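Local coordinates for protein glucokinase (Thermus thermophilus, PDB 3VOV) that phosphorylates hexose sugars such as glucose with ATP, as a zinc-binding hexokinase of the ROK family, at residues K33-A44 and P83-L94. Sequence-based numbering, arbitrary orientation. Where two conformers were deposited one is given.
Sequences KEGGERVAEALA and PGVQDFPIRRIL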
# COMPACT_ATOMS: atom_id res chain seq x y z
N LYS B 33 -17.58 36.40 18.04
CA LYS B 33 -16.45 36.59 17.11
C LYS B 33 -15.37 37.47 17.72
O LYS B 33 -14.27 37.59 17.20
CB LYS B 33 -16.94 37.28 15.84
CG LYS B 33 -17.10 36.33 14.66
CD LYS B 33 -18.51 36.11 14.36
CE LYS B 33 -18.60 35.17 13.21
NZ LYS B 33 -19.69 34.24 13.59
N GLU B 34 -15.70 38.06 18.85
CA GLU B 34 -14.91 39.11 19.43
C GLU B 34 -13.74 38.62 20.27
O GLU B 34 -13.08 39.44 20.92
CB GLU B 34 -15.82 40.02 20.24
CG GLU B 34 -16.85 40.74 19.37
CD GLU B 34 -18.21 40.07 19.38
OE1 GLU B 34 -18.36 38.91 19.85
OE2 GLU B 34 -19.16 40.73 18.92
N GLY B 35 -13.45 37.31 20.24
CA GLY B 35 -12.21 36.81 20.85
C GLY B 35 -12.43 36.12 22.17
O GLY B 35 -13.54 36.05 22.67
N GLY B 36 -11.34 35.62 22.75
CA GLY B 36 -11.39 34.73 23.89
C GLY B 36 -12.12 35.27 25.09
O GLY B 36 -12.89 34.55 25.72
N GLU B 37 -11.91 36.54 25.41
CA GLU B 37 -12.51 37.11 26.59
C GLU B 37 -14.02 37.13 26.48
O GLU B 37 -14.72 36.81 27.44
CB GLU B 37 -11.93 38.50 26.91
CG GLU B 37 -12.73 39.29 27.94
CD GLU B 37 -12.02 40.58 28.42
OE1 GLU B 37 -10.76 40.57 28.49
OE2 GLU B 37 -12.72 41.59 28.71
N ARG B 38 -14.54 37.47 25.29
CA ARG B 38 -15.97 37.48 25.10
C ARG B 38 -16.57 36.07 25.03
O ARG B 38 -17.67 35.82 25.54
CB ARG B 38 -16.36 38.28 23.86
CG ARG B 38 -17.78 38.77 23.99
CD ARG B 38 -17.83 40.09 24.75
NE ARG B 38 -17.16 41.14 24.01
CZ ARG B 38 -17.71 41.82 23.00
NH1 ARG B 38 -18.96 41.57 22.63
NH2 ARG B 38 -16.99 42.75 22.37
N VAL B 39 -15.83 35.13 24.43
CA VAL B 39 -16.21 33.73 24.42
C VAL B 39 -16.33 33.22 25.85
O VAL B 39 -17.30 32.55 26.23
CB VAL B 39 -15.20 32.87 23.63
CG1 VAL B 39 -15.52 31.35 23.79
CG2 VAL B 39 -15.25 33.27 22.16
N ALA B 40 -15.36 33.54 26.66
CA ALA B 40 -15.40 33.13 28.05
C ALA B 40 -16.63 33.72 28.77
O ALA B 40 -17.30 33.00 29.53
CB ALA B 40 -14.09 33.54 28.74
N GLU B 41 -16.94 35.01 28.53
CA GLU B 41 -18.19 35.59 29.10
C GLU B 41 -19.44 34.89 28.57
O GLU B 41 -20.37 34.62 29.33
CB GLU B 41 -18.32 37.09 28.83
CG GLU B 41 -17.23 37.93 29.46
CD GLU B 41 -17.10 39.34 28.86
OE1 GLU B 41 -16.09 40.01 29.18
OE2 GLU B 41 -17.99 39.77 28.07
N ALA B 42 -19.48 34.61 27.27
CA ALA B 42 -20.64 33.90 26.73
C ALA B 42 -20.82 32.53 27.38
O ALA B 42 -21.95 32.14 27.65
CB ALA B 42 -20.51 33.74 25.22
N LEU B 43 -19.72 31.82 27.61
CA LEU B 43 -19.76 30.51 28.29
C LEU B 43 -20.31 30.62 29.71
O LEU B 43 -21.20 29.84 30.10
CB LEU B 43 -18.35 29.87 28.28
CG LEU B 43 -17.86 29.30 26.91
CD1 LEU B 43 -16.34 28.94 26.95
CD2 LEU B 43 -18.70 28.10 26.43
N ALA B 44 -19.81 31.58 30.48
CA ALA B 44 -20.28 31.78 31.86
C ALA B 44 -21.77 32.15 31.90
O ALA B 44 -22.52 31.65 32.74
CB ALA B 44 -19.43 32.86 32.55
N PRO B 83 -12.19 32.67 16.49
CA PRO B 83 -11.18 33.74 16.53
C PRO B 83 -10.55 33.99 17.93
O PRO B 83 -11.28 34.10 18.93
CB PRO B 83 -11.96 34.97 16.05
CG PRO B 83 -13.09 34.41 15.24
CD PRO B 83 -13.48 33.17 15.98
N GLY B 84 -9.18 33.99 17.94
CA GLY B 84 -8.21 34.31 19.14
C GLY B 84 -9.14 33.75 20.49
O GLY B 84 -9.05 34.34 21.58
N VAL B 85 -9.86 32.55 20.40
CA VAL B 85 -9.25 31.44 21.30
C VAL B 85 -7.89 30.70 21.19
O VAL B 85 -7.79 29.55 21.67
CB VAL B 85 -10.42 30.44 21.51
CG1 VAL B 85 -11.68 31.24 21.87
CG2 VAL B 85 -10.70 29.67 20.22
N GLN B 86 -6.87 31.35 20.65
CA GLN B 86 -5.53 30.75 20.53
C GLN B 86 -4.69 30.74 21.83
O GLN B 86 -4.43 31.79 22.44
CB GLN B 86 -4.74 31.40 19.38
CG GLN B 86 -4.88 30.66 18.03
CD GLN B 86 -3.66 29.80 17.68
OE1 GLN B 86 -3.75 28.55 17.62
NE2 GLN B 86 -2.51 30.45 17.44
N ASP B 87 -4.26 29.55 22.23
CA ASP B 87 -3.55 29.35 23.51
C ASP B 87 -4.28 30.04 24.65
O ASP B 87 -3.65 30.48 25.62
CB ASP B 87 -2.09 29.83 23.43
CG ASP B 87 -1.24 28.99 22.49
OD1 ASP B 87 -0.64 29.58 21.55
OD2 ASP B 87 -1.18 27.75 22.67
N PHE B 88 -5.60 30.08 24.54
CA PHE B 88 -6.45 30.79 25.47
C PHE B 88 -6.76 30.00 26.76
O PHE B 88 -7.28 28.89 26.69
CB PHE B 88 -7.71 31.23 24.76
CG PHE B 88 -8.53 32.14 25.56
CD1 PHE B 88 -8.12 33.44 25.79
CD2 PHE B 88 -9.71 31.68 26.13
CE1 PHE B 88 -8.89 34.28 26.57
CE2 PHE B 88 -10.46 32.52 26.89
CZ PHE B 88 -10.05 33.81 27.11
N PRO B 89 -6.42 30.57 27.94
CA PRO B 89 -6.53 29.83 29.22
C PRO B 89 -7.95 29.79 29.78
O PRO B 89 -8.20 30.25 30.90
CB PRO B 89 -5.60 30.60 30.16
CG PRO B 89 -5.70 32.02 29.66
CD PRO B 89 -5.86 31.92 28.14
N ILE B 90 -8.84 29.18 29.00
CA ILE B 90 -10.23 29.06 29.32
C ILE B 90 -10.50 28.48 30.71
O ILE B 90 -11.41 28.95 31.38
CB ILE B 90 -11.01 28.31 28.17
CG1 ILE B 90 -12.52 28.55 28.24
CG2 ILE B 90 -10.70 26.78 28.15
CD1 ILE B 90 -12.95 30.00 28.35
N ARG B 91 -9.74 27.48 31.15
CA ARG B 91 -10.12 26.78 32.36
C ARG B 91 -10.14 27.70 33.60
O ARG B 91 -11.14 27.73 34.34
CB ARG B 91 -9.23 25.59 32.64
CG ARG B 91 -9.74 24.79 33.83
CD ARG B 91 -8.64 23.96 34.42
NE ARG B 91 -8.39 22.80 33.59
CZ ARG B 91 -7.20 22.25 33.37
NH1 ARG B 91 -6.07 22.76 33.89
NH2 ARG B 91 -7.13 21.16 32.61
N ARG B 92 -9.04 28.40 33.84
CA ARG B 92 -8.95 29.31 35.01
C ARG B 92 -9.92 30.47 34.89
O ARG B 92 -10.53 30.86 35.86
CB ARG B 92 -7.53 29.83 35.20
CG ARG B 92 -6.60 28.85 35.87
CD ARG B 92 -7.05 28.46 37.29
NE ARG B 92 -6.01 27.60 37.83
CZ ARG B 92 -6.02 26.27 37.82
NH1 ARG B 92 -4.98 25.62 38.31
NH2 ARG B 92 -7.10 25.59 37.40
N ILE B 93 -10.05 31.01 33.69
CA ILE B 93 -10.91 32.14 33.48
C ILE B 93 -12.32 31.70 33.83
O ILE B 93 -13.02 32.37 34.60
CB ILE B 93 -10.83 32.60 32.03
CG1 ILE B 93 -9.47 33.24 31.74
CG2 ILE B 93 -11.90 33.64 31.76
CD1 ILE B 93 -9.18 33.45 30.29
N LEU B 94 -12.75 30.55 33.30
CA LEU B 94 -14.09 30.07 33.60
C LEU B 94 -14.29 29.78 35.06
O LEU B 94 -15.34 30.08 35.58
CB LEU B 94 -14.45 28.82 32.77
CG LEU B 94 -15.66 28.90 31.83
CD1 LEU B 94 -16.11 27.49 31.36
CD2 LEU B 94 -16.86 29.74 32.29
O HOH W 1 -14.26 34.64 19.02
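The ring of F88 lies flat against the first turn of helix 36-54, and G36 is the residue it covers. G36 CA sits over the ring centre, 3.7 Å from the centroid and 14° off the normal, a CH-pi contact. With CG anti to the backbone N (chi1 -171°), the F88 ring reaches across to this turn, and any CB on G36 would run into F88 CE1 and G84 O. The same ring meets A40 CB near its plane, at the CE2 edge, while I90 CD1 also lies at its rim. Without the ring, as with an alanine here, the CH-pi contact to G36 would be lost and a gap would probably open beside G36 and A40.

Polar links gather at the N-terminal end of the helix, at the N-cap G35 and at G36. G36 N gives a weak, bent hydrogen bond to G84 O (2.9 Å); G35 CA points its hydrogen almost straight at P83 O (3.4 Å), and a water joins G35 N to that same carbonyl oxygen.

Aliphatic packing does the rest. A40 CB touches both I90 CD1 and I93 CG2, 3.7 Å from each, the two methyls approaching from directions about a right angle apart. I90 CD1 also touches L43 CD1 at 3.8 Å, the two side chains crossing at about a right angle. L94 CD2 reaches A44 CB at 4.1 Å, and V85 CG1 meets V39 CG2.

L43, I90 and L94 all rest on L63 of strand 61-65. Helices 36-54 and 90-98, their short segments crossing at -52°, thus pack together against the mixed five-stranded sheet, the alpha/beta core characteristic of the actin-like ATPase fold of ROK kinases.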